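Local coordinates for protein restriction endonuclease R.BpuJI (Bacillus pumilus, PDB 2VLA) that recognises its cognate DNA sequence through this recognition domain, a helix-turn-helix-containing part of a longer restriction enzyme that is probably an endonuclease, at residues A[3-8]-A[161-166]; A[111-116]-A[135-140]; A[145-150]-A[176-181]. All blocks are in the same frame, centred on the assembly; numbering follows the deposited sequence.

Interaction 1 (A[3-8]-A[161-166]); sequences YNPEEQ and AYYVLN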
loop_
_atom_site.group_PDB
_atom_site.type_symbol
_atom_site.label_atom_id
_atom_site.label_comp_id
_atom_site.label_asym_id
_atom_site.label_seq_id
_atom_site.Cartn_x
_atom_site.Cartn_y
_atom_site.Cartn_z
ATOM N N TYR A 3 6.414 4.494 24.080
ATOM C CA TYR A 3 5.557 4.773 22.938
ATOM C C TYR A 3 4.827 6.074 23.143
ATOM O O TYR A 3 4.120 6.253 24.138
ATOM C CB TYR A 3 4.561 3.637 22.753
ATOM C CG TYR A 3 3.460 3.900 21.717
ATOM C CD1 TYR A 3 3.758 4.372 20.452
ATOM C CD2 TYR A 3 2.147 3.589 22.003
ATOM C CE1 TYR A 3 2.726 4.585 19.500
ATOM C CE2 TYR A 3 1.153 3.767 21.086
ATOM C CZ TYR A 3 1.443 4.240 19.834
ATOM O OH TYR A 3 0.396 4.417 18.934
ATOM N N ASN A 4 5.032 7.005 22.215
ATOM C CA ASN A 4 4.336 8.263 22.242
ATOM C C ASN A 4 3.766 8.547 20.892
ATOM O O ASN A 4 4.473 9.009 19.998
ATOM C CB ASN A 4 5.275 9.395 22.651
ATOM C CG ASN A 4 4.570 10.725 22.735
ATOM O OD1 ASN A 4 3.336 10.798 22.643
ATOM N ND2 ASN A 4 5.339 11.791 22.916
ATOM N N PRO A 5 2.472 8.279 20.723
ATOM C CA PRO A 5 1.811 8.508 19.432
ATOM C C PRO A 5 1.660 9.975 19.091
ATOM O O PRO A 5 1.264 10.300 17.996
ATOM C CB PRO A 5 0.449 7.840 19.617
ATOM C CG PRO A 5 0.200 7.889 21.070
ATOM C CD PRO A 5 1.555 7.695 21.712
ATOM N N GLU A 6 1.969 10.863 20.026
ATOM C CA GLU A 6 1.849 12.288 19.754
ATOM C C GLU A 6 2.751 12.709 18.595
ATOM O O GLU A 6 2.460 13.658 17.915
ATOM C CB GLU A 6 2.136 13.125 21.014
ATOM C CG GLU A 6 0.894 13.329 21.886
ATOM C CD GLU A 6 1.129 14.229 23.105
ATOM O OE1 GLU A 6 2.126 14.989 23.124
ATOM O OE2 GLU A 6 0.293 14.186 24.034
ATOM N N GLU A 7 3.860 11.999 18.387
ATOM C CA GLU A 7 4.703 12.217 17.200
ATOM C C GLU A 7 4.009 11.646 15.956
ATOM O O GLU A 7 3.885 10.448 15.796
ATOM C CB GLU A 7 6.074 11.572 17.383
ATOM C CG GLU A 7 6.895 12.176 18.499
ATOM C CD GLU A 7 8.239 11.460 18.716
ATOM O OE1 GLU A 7 8.574 10.533 17.945
ATOM O OE2 GLU A 7 8.970 11.843 19.660
ATOM N N GLN A 8 3.521 12.527 15.118
ATOM C CA GLN A 8 2.714 12.122 13.987
ATOM C C GLN A 8 3.452 12.390 12.689
ATOM O O GLN A 8 4.261 13.305 12.606
ATOM C CB GLN A 8 1.373 12.895 13.998
ATOM C CG GLN A 8 0.425 12.498 15.124
ATOM C CD GLN A 8 -0.351 11.214 14.811
ATOM O OE1 GLN A 8 -1.159 11.182 13.896
ATOM N NE2 GLN A 8 -0.093 10.149 15.585
ATOM N N ALA A 161 -5.572 4.763 12.301
ATOM C CA ALA A 161 -4.986 5.943 11.713
ATOM C C ALA A 161 -4.011 6.628 12.662
ATOM O O ALA A 161 -2.882 6.899 12.292
ATOM C CB ALA A 161 -6.102 6.941 11.275
ATOM N N TYR A 162 -4.474 6.964 13.862
ATOM C CA TYR A 162 -3.691 7.811 14.767
ATOM C C TYR A 162 -2.574 7.031 15.411
ATOM O O TYR A 162 -1.456 7.523 15.529
ATOM C CB TYR A 162 -4.590 8.385 15.862
ATOM C CG TYR A 162 -3.868 9.312 16.815
ATOM C CD1 TYR A 162 -3.634 10.635 16.479
ATOM C CD2 TYR A 162 -3.354 8.836 18.022
ATOM C CE1 TYR A 162 -2.931 11.472 17.326
ATOM C CE2 TYR A 162 -2.649 9.668 18.885
ATOM C CZ TYR A 162 -2.442 10.986 18.533
ATOM O OH TYR A 162 -1.756 11.824 19.394
ATOM N N TYR A 163 -2.899 5.836 15.871
ATOM C CA TYR A 163 -1.945 5.081 16.692
ATOM C C TYR A 163 -0.963 4.251 15.872
ATOM O O TYR A 163 0.104 3.870 16.383
ATOM C CB TYR A 163 -2.673 4.195 17.696
ATOM C CG TYR A 163 -3.446 4.945 18.762
ATOM C CD1 TYR A 163 -2.819 5.410 19.903
ATOM C CD2 TYR A 163 -4.813 5.171 18.630
ATOM C CE1 TYR A 163 -3.519 6.080 20.892
ATOM C CE2 TYR A 163 -5.520 5.849 19.605
ATOM C CZ TYR A 163 -4.872 6.278 20.743
ATOM O OH TYR A 163 -5.600 6.944 21.706
ATOM N N VAL A 164 -1.295 3.959 14.618
ATOM C CA VAL A 164 -0.477 3.082 13.772
ATOM C C VAL A 164 -0.012 3.770 12.488
ATOM O O VAL A 164 1.161 4.134 12.375
ATOM C CB VAL A 164 -1.214 1.772 13.447
ATOM C CG1 VAL A 164 -0.385 0.875 12.527
ATOM C CG2 VAL A 164 -1.615 1.063 14.723
ATOM N N LEU A 165 -0.945 4.086 11.560
ATOM C CA LEU A 165 -0.518 4.445 10.211
ATOM C C LEU A 165 -0.066 5.901 10.053
ATOM O O LEU A 165 0.539 6.250 9.036
ATOM C CB LEU A 165 -1.575 4.099 9.179
ATOM C CG LEU A 165 -1.662 2.611 8.832
ATOM C CD1 LEU A 165 -2.851 2.383 7.906
ATOM C CD2 LEU A 165 -0.369 2.079 8.171
ATOM N N ASN A 166 -0.328 6.733 11.070
ATOM C CA ASN A 166 0.187 8.095 11.112
ATOM C C ASN A 166 1.115 8.344 12.314
ATOM O O ASN A 166 1.460 9.466 12.589
ATOM C CB ASN A 166 -0.967 9.094 11.191
ATOM C CG ASN A 166 -0.692 10.401 10.406
ATOM O OD1 ASN A 166 -0.611 10.393 9.179
ATOM N ND2 ASN A 166 -0.565 11.517 11.129
HETATM O O HOH W 1 -0.931 14.191 18.367
#
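P5 and Y163 approach to 5.8 Å between CA atoms, and Q8 and N166 to 5.6 Å, as the N-terminal loop, bent by a type I beta turn from N4 to E7, passes the last turn of helix 157-165. That turn is wider than alpha-helical: N166 N reaches back weakly to A161 O. Two of its carbonyls, of Y162 and Y163, are met by loop side chains. Y3 OH donates to Y163 O at 2.6 Å, in the carbonyl plane and on a lone pair; with CG opposite the backbone N (chi1 171°), the ring extends to the helix and its hydroxyl also reaches the edge of the Y163 ring. Y163 OH pairs with D187. P5 packs against all three tyrosines, its CD over the centre of the Y3 ring, its CB 3.7 Å from Y162 CE2 and its CG near Y163 CD1. Q8 folds back at chi2 (-80°), laying its amide 13° from parallel over one face of the Y162 ring. Q8 NE2 donates twice, to Y162 O at 3.0 Å and to P5 O at 2.8 Å, both nearly in the amide plane, while Q8 OE1 accepts N166 ND2 at 2.8 Å from above its carbonyl plane. A leucine in place of Q8 would probably leave Y162 O, P5 O and N166 ND2 without these mates and lose the amide stack on Y162. A water lies 2.7 Å from Y162 OH, at the ring edge. F9 adds a backbone bond to N166. Each bond between the two segments has a side-chain donor, and two of the three end on helix carbonyls.

Interaction 2 (A[111-116]-A[135-140]); sequences FKFQFP and IRQFPY
F115 and I135 form a single antiparallel beta bridge, a hydrogen-bonded pair in which F115 N to I135 O and I135 N to F115 O both measure 3.0 Å; it joins the chain leaving helix 102-112 to the chain entering helix 137-150. I135 also lines the pocket of a bound polyether, probably from the crystallisation liquor. The Q137 side chain fills the angle beside this bridge. Its CB packs on L165 of helix 157-165. CG, placed between the backbone N and the carbonyl carbon (chi1 73°), lies over one face of the F138 ring, toward the rim. The chain then bends at chi2, so that CD comes 3.7 Å from F115 CE2 and the amide stacks on the F115 ring with planes 19° apart. OE1 sits over that ring face and touches Q114 CA at 3.4 Å; Q114 N is also near, but at too poor an angle to bond. Q137 NE2 touches two phenylalanines, at F115 CZ and, obliquely, at F113 CD1, the distance from Q137 NE2 to F113 CD1 being 3.3 Å. The same nitrogen is hydrogen-bonded to Q213 OE1 of helix 203-219. F113 also packs on F138: the F138 edge is turned toward the F113 face in an offset edge-to-face pair, ring centroids 5.9 Å apart. Two waters bridge the segments. One donates to F111 O and accepts from R136 NH1, while the R136 guanidinium is further held by a salt bridge to E252 and a bond from NE to K250 O. The second water spans F113 O and F138 N, donating to the carbonyl at 2.7 Å and accepting from the amide in the first turn of helix 137-150.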
loop_
_atom_site.group_PDB
_atom_site.type_symbol
_atom_site.label_atom_id
_atom_site.label_comp_id
_atom_site.label_asym_id
_atom_site.label_seq_id
_atom_site.Cartn_x
_atom_site.Cartn_y
_atom_site.Cartn_z
ATOM N N PHE A 111 1.398 -8.190 1.277
ATOM C CA PHE A 111 2.601 -8.902 1.742
ATOM C C PHE A 111 3.871 -8.128 1.418
ATOM O O PHE A 111 4.840 -8.121 2.224
ATOM C CB PHE A 111 2.647 -10.275 1.127
ATOM C CG PHE A 111 3.786 -11.112 1.641
ATOM C CD1 PHE A 111 3.735 -11.698 2.918
ATOM C CD2 PHE A 111 4.933 -11.245 0.911
ATOM C CE1 PHE A 111 4.823 -12.420 3.420
ATOM C CE2 PHE A 111 6.016 -11.973 1.414
ATOM C CZ PHE A 111 5.936 -12.553 2.674
ATOM N N LYS A 112 3.912 -7.528 0.235
ATOM C CA LYS A 112 5.095 -6.856 -0.282
ATOM C C LYS A 112 5.227 -5.383 0.077
ATOM O O LYS A 112 6.319 -4.816 -0.001
ATOM C CB LYS A 112 5.163 -7.006 -1.797
ATOM C CG LYS A 112 5.338 -8.446 -2.255
ATOM C CD LYS A 112 6.774 -8.809 -2.476
ATOM C CE LYS A 112 6.897 -10.138 -3.217
ATOM N NZ LYS A 112 7.016 -9.963 -4.709
ATOM N N PHE A 113 4.123 -4.740 0.425
ATOM C CA PHE A 113 4.129 -3.313 0.676
ATOM C C PHE A 113 5.072 -3.006 1.841
ATOM O O PHE A 113 5.168 -3.788 2.797
ATOM C CB PHE A 113 2.700 -2.794 0.994
ATOM C CG PHE A 113 2.276 -1.568 0.177
ATOM C CD1 PHE A 113 2.871 -0.345 0.351
ATOM C CD2 PHE A 113 1.257 -1.661 -0.722
ATOM C CE1 PHE A 113 2.444 0.764 -0.369
ATOM C CE2 PHE A 113 0.821 -0.552 -1.414
ATOM C CZ PHE A 113 1.412 0.637 -1.235
ATOM N N GLN A 114 5.676 -1.832 1.804
ATOM C CA GLN A 114 6.476 -1.350 2.885
ATOM C C GLN A 114 6.654 0.130 2.752
ATOM O O GLN A 114 6.372 0.709 1.672
ATOM C CB GLN A 114 7.853 -2.033 2.847
ATOM C CG GLN A 114 8.520 -1.896 1.506
ATOM C CD GLN A 114 9.987 -2.318 1.545
ATOM O OE1 GLN A 114 10.295 -3.510 1.570
ATOM N NE2 GLN A 114 10.887 -1.343 1.537
ATOM N N PHE A 115 7.139 0.762 3.825
ATOM C CA PHE A 115 7.691 2.110 3.752
ATOM C C PHE A 115 9.147 2.019 4.255
ATOM O O PHE A 115 9.416 1.296 5.216
ATOM C CB PHE A 115 6.949 3.075 4.657
ATOM C CG PHE A 115 5.460 3.225 4.348
ATOM C CD1 PHE A 115 5.007 3.718 3.112
ATOM C CD2 PHE A 115 4.531 2.901 5.300
ATOM C CE1 PHE A 115 3.601 3.928 2.870
ATOM C CE2 PHE A 115 3.126 3.113 5.052
ATOM C CZ PHE A 115 2.700 3.605 3.824
ATOM N N PRO A 116 10.079 2.729 3.601
ATOM C CA PRO A 116 9.887 3.492 2.376
ATOM C C PRO A 116 9.732 2.584 1.186
ATOM O O PRO A 116 9.915 1.368 1.294
ATOM C CB PRO A 116 11.217 4.316 2.251
ATOM C CG PRO A 116 11.942 4.104 3.556
ATOM C CD PRO A 116 11.482 2.780 4.060
ATOM N N ILE A 135 9.072 -0.089 7.875
ATOM C CA ILE A 135 8.003 -0.916 8.362
ATOM C C ILE A 135 7.335 -1.694 7.233
ATOM O O ILE A 135 7.215 -1.202 6.106
ATOM C CB ILE A 135 6.937 -0.054 9.096
ATOM C CG1 ILE A 135 6.034 -0.933 9.965
ATOM C CG2 ILE A 135 6.120 0.782 8.085
ATOM C CD1 ILE A 135 6.712 -1.450 11.230
ATOM N N ARG A 136 6.909 -2.910 7.546
ATOM C CA ARG A 136 5.975 -3.650 6.710
ATOM C C ARG A 136 4.603 -3.458 7.315
ATOM O O ARG A 136 4.233 -4.116 8.275
ATOM C CB ARG A 136 6.324 -5.153 6.721
ATOM C CG ARG A 136 7.768 -5.483 6.332
ATOM C CD ARG A 136 7.941 -6.970 6.232
ATOM N NE ARG A 136 9.330 -7.338 6.048
ATOM C CZ ARG A 136 9.725 -8.425 5.414
ATOM N NH1 ARG A 136 8.832 -9.246 4.874
ATOM N NH2 ARG A 136 11.015 -8.705 5.341
ATOM N N GLN A 137 3.827 -2.508 6.767
ATOM C CA GLN A 137 2.682 -2.011 7.517
ATOM C C GLN A 137 1.519 -2.997 7.578
ATOM O O GLN A 137 0.790 -3.018 8.560
ATOM C CB GLN A 137 2.197 -0.644 6.978
ATOM C CG GLN A 137 1.454 -0.651 5.634
ATOM C CD GLN A 137 2.363 -0.468 4.434
ATOM O OE1 GLN A 137 3.495 -0.975 4.394
ATOM N NE2 GLN A 137 1.856 0.219 3.416
ATOM N N PHE A 138 1.398 -3.876 6.600
ATOM C CA PHE A 138 0.259 -4.802 6.622
ATOM C C PHE A 138 0.441 -5.972 7.610
ATOM O O PHE A 138 -0.426 -6.229 8.430
ATOM C CB PHE A 138 -0.114 -5.252 5.210
ATOM C CG PHE A 138 -0.722 -4.147 4.393
ATOM C CD1 PHE A 138 -1.941 -3.636 4.751
ATOM C CD2 PHE A 138 -0.047 -3.564 3.379
ATOM C CE1 PHE A 138 -2.547 -2.561 4.001
ATOM C CE2 PHE A 138 -0.605 -2.499 2.639
ATOM C CZ PHE A 138 -1.877 -2.009 2.974
ATOM N N PRO A 139 1.633 -6.615 7.619
ATOM C CA PRO A 139 1.898 -7.483 8.745
ATOM C C PRO A 139 1.660 -6.793 10.102
ATOM O O PRO A 139 1.072 -7.379 11.005
ATOM C CB PRO A 139 3.370 -7.860 8.538
ATOM C CG PRO A 139 3.522 -7.854 7.054
ATOM C CD PRO A 139 2.694 -6.677 6.603
ATOM N N TYR A 140 2.112 -5.558 10.229
ATOM C CA TYR A 140 2.001 -4.866 11.472
ATOM C C TYR A 140 0.523 -4.633 11.875
ATOM O O TYR A 140 0.116 -4.876 13.001
ATOM C CB TYR A 140 2.777 -3.541 11.436
ATOM C CG TYR A 140 3.004 -2.956 12.804
ATOM C CD1 TYR A 140 2.055 -2.155 13.384
ATOM C CD2 TYR A 140 4.163 -3.260 13.555
ATOM C CE1 TYR A 140 2.217 -1.651 14.613
ATOM C CE2 TYR A 140 4.325 -2.748 14.797
ATOM C CZ TYR A 140 3.356 -1.946 15.337
ATOM O OH TYR A 140 3.453 -1.398 16.590
HETATM O O HOH W 2 5.926 -9.425 4.471
HETATM O O HOH W 3 3.058 -4.636 4.271
#

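Interaction 3 (A[145-150]-A[176-181]); sequences LLTADN and KPIEVI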
loop_
_atom_site.group_PDB
_atom_site.type_symbol
_atom_site.label_atom_id
_atom_site.label_comp_id
_atom_site.label_asym_id
_atom_site.label_seq_id
_atom_site.Cartn_x
_atom_site.Cartn_y
_atom_site.Cartn_z
ATOM N N LEU A 145 -4.294 -5.963 15.142
ATOM C CA LEU A 145 -5.679 -6.443 15.219
ATOM C C LEU A 145 -5.775 -7.767 15.999
ATOM O O LEU A 145 -6.711 -7.962 16.794
ATOM C CB LEU A 145 -6.265 -6.594 13.810
ATOM C CG LEU A 145 -6.531 -5.275 13.067
ATOM C CD1 LEU A 145 -6.861 -5.565 11.621
ATOM C CD2 LEU A 145 -7.652 -4.472 13.735
ATOM N N LEU A 146 -4.816 -8.678 15.776
ATOM C CA LEU A 146 -4.785 -9.939 16.542
ATOM C C LEU A 146 -4.631 -9.640 18.022
ATOM O O LEU A 146 -5.315 -10.214 18.858
ATOM C CB LEU A 146 -3.637 -10.842 16.087
ATOM C CG LEU A 146 -3.845 -11.576 14.762
ATOM C CD1 LEU A 146 -2.523 -12.135 14.302
ATOM C CD2 LEU A 146 -4.889 -12.685 14.879
ATOM N N THR A 147 -3.703 -8.742 18.332
ATOM C CA THR A 147 -3.408 -8.383 19.714
ATOM C C THR A 147 -4.598 -7.677 20.380
ATOM O O THR A 147 -4.916 -7.938 21.534
ATOM C CB THR A 147 -2.133 -7.530 19.796
ATOM O OG1 THR A 147 -1.057 -8.257 19.211
ATOM C CG2 THR A 147 -1.766 -7.164 21.262
ATOM N N ALA A 148 -5.324 -6.850 19.612
ATOM C CA ALA A 148 -6.570 -6.257 20.113
ATOM C C ALA A 148 -7.575 -7.354 20.502
ATOM O O ALA A 148 -8.102 -7.363 21.610
ATOM C CB ALA A 148 -7.166 -5.305 19.060
ATOM N N ASP A 149 -7.796 -8.312 19.608
ATOM C CA ASP A 149 -8.725 -9.404 19.911
ATOM C C ASP A 149 -8.268 -10.198 21.144
ATOM O O ASP A 149 -9.078 -10.583 21.979
ATOM C CB ASP A 149 -8.870 -10.346 18.715
ATOM C CG ASP A 149 -9.787 -9.809 17.656
ATOM O OD1 ASP A 149 -10.509 -8.819 17.933
ATOM O OD2 ASP A 149 -9.816 -10.384 16.544
ATOM N N ASN A 150 -6.966 -10.428 21.249
ATOM C CA ASN A 150 -6.413 -11.191 22.371
ATOM C C ASN A 150 -6.636 -10.479 23.700
ATOM O O ASN A 150 -6.652 -11.109 24.762
ATOM C CB ASN A 150 -4.918 -11.470 22.145
ATOM C CG ASN A 150 -4.681 -12.492 21.057
ATOM O OD1 ASN A 150 -5.578 -13.249 20.708
ATOM N ND2 ASN A 150 -3.475 -12.508 20.508
ATOM N N LYS A 176 6.190 -2.122 19.619
ATOM C CA LYS A 176 5.497 -3.420 19.555
ATOM C C LYS A 176 3.964 -3.247 19.564
ATOM O O LYS A 176 3.431 -2.381 20.255
ATOM C CB LYS A 176 5.922 -4.304 20.714
ATOM C CG LYS A 176 7.433 -4.605 20.715
ATOM C CD LYS A 176 7.765 -5.816 21.545
ATOM C CE LYS A 176 9.256 -6.153 21.455
ATOM N NZ LYS A 176 9.627 -6.785 20.143
ATOM N N PRO A 177 3.256 -4.068 18.778
ATOM C CA PRO A 177 1.796 -4.009 18.788
ATOM C C PRO A 177 1.169 -4.001 20.171
ATOM O O PRO A 177 0.263 -3.244 20.416
ATOM C CB PRO A 177 1.409 -5.232 17.982
ATOM C CG PRO A 177 2.488 -5.331 16.980
ATOM C CD PRO A 177 3.743 -5.019 17.774
ATOM N N ILE A 178 1.702 -4.753 21.119
ATOM C CA ILE A 178 1.114 -4.732 22.454
ATOM C C ILE A 178 1.231 -3.350 23.113
ATOM O O ILE A 178 0.361 -2.951 23.891
ATOM C CB ILE A 178 1.740 -5.811 23.410
ATOM C CG1 ILE A 178 0.950 -5.822 24.728
ATOM C CG2 ILE A 178 3.269 -5.571 23.650
ATOM C CD1 ILE A 178 -0.511 -6.292 24.585
ATOM N N GLU A 179 2.311 -2.625 22.823
ATOM C CA GLU A 179 2.424 -1.240 23.309
ATOM C C GLU A 179 1.311 -0.342 22.782
ATOM O O GLU A 179 0.844 0.547 23.487
ATOM C CB GLU A 179 3.747 -0.642 22.918
ATOM C CG GLU A 179 4.915 -1.244 23.588
ATOM C CD GLU A 179 6.213 -0.629 23.100
ATOM O OE1 GLU A 179 6.533 0.518 23.533
ATOM O OE2 GLU A 179 6.869 -1.242 22.239
ATOM N N VAL A 180 0.937 -0.529 21.513
ATOM C CA VAL A 180 -0.124 0.246 20.905
ATOM C C VAL A 180 -1.436 -0.072 21.611
ATOM O O VAL A 180 -2.176 0.824 22.008
ATOM C CB VAL A 180 -0.238 -0.069 19.400
ATOM C CG1 VAL A 180 -1.460 0.633 18.805
ATOM C CG2 VAL A 180 1.028 0.370 18.672
ATOM N N ILE A 181 -1.706 -1.360 21.790
ATOM C CA ILE A 181 -2.932 -1.790 22.414
ATOM C C ILE A 181 -3.028 -1.289 23.858
ATOM O O ILE A 181 -4.058 -0.781 24.284
ATOM C CB ILE A 181 -3.049 -3.315 22.355
ATOM C CG1 ILE A 181 -3.252 -3.779 20.872
ATOM C CG2 ILE A 181 -4.163 -3.818 23.288
ATOM C CD1 ILE A 181 -4.290 -2.990 20.089
#
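T147 CG2 meets two isoleucines at equal distance, I178 CD1 and I181 CG1, each 3.7 Å away. The methyl stands opposite the backbone N, beside the carbonyl carbon, which sends it across to the facing helix; I178 is crossed at about a right angle. The other branch, OG1, passes P177 CB at 4.1 Å, and its polar partner is Q143 O, one turn earlier in its own helix, so the hydroxyl is satisfied without drawing on the other segment. One residue on, A148 CB touches I181 CD1 at 3.8 Å, and the small side chain allows the backbones to come within 6.2 Å between A148 CA and I181 CA. This is a helix-helix crossing: the C-terminal turns of helix 137-150 meet the first turns of helix 177-189, with segment axes 9.1 Å apart at closest approach and a signed crossing angle of -54°. The interface is small, 194 Å² summed over both sides, with no polar pair across it. P177, at the start of its helix, also packs on Y140, Q143 and V144 of helix 137-150 and on W247. K176 holds the N-cap position, where its backbone N donates to E179 OE2 at 2.8 Å, three residues on. E179 OE1 in turn accepts from the chain terminus, M1 N, while on helix 137-150 D149 OD2 bonds Y234 OH.

Overall arrangement
Helix 137-150 runs through this arrangement: its N-terminal end belongs to interaction 2 and its C-terminal end to interaction 3, centres about 17 Å apart, and Y140 of interaction 2 packs on P177 and V180 of interaction 3. The next helix, 157-165, supplies interaction 1, about 16 Å from interaction 2 and 14 Å from interaction 3. It touches both, through L165 on Q137 and through Y163 and V164 on V180. Along the chain, interaction 2 is nested inside the loop closed by interaction 1, interaction 3 follows interaction 2 in series, and interactions 1 and 3 alternate. The N-terminal loop of the recognition domain thus packs on helices 157-165 and 177-189, which in turn pack on helix 137-150.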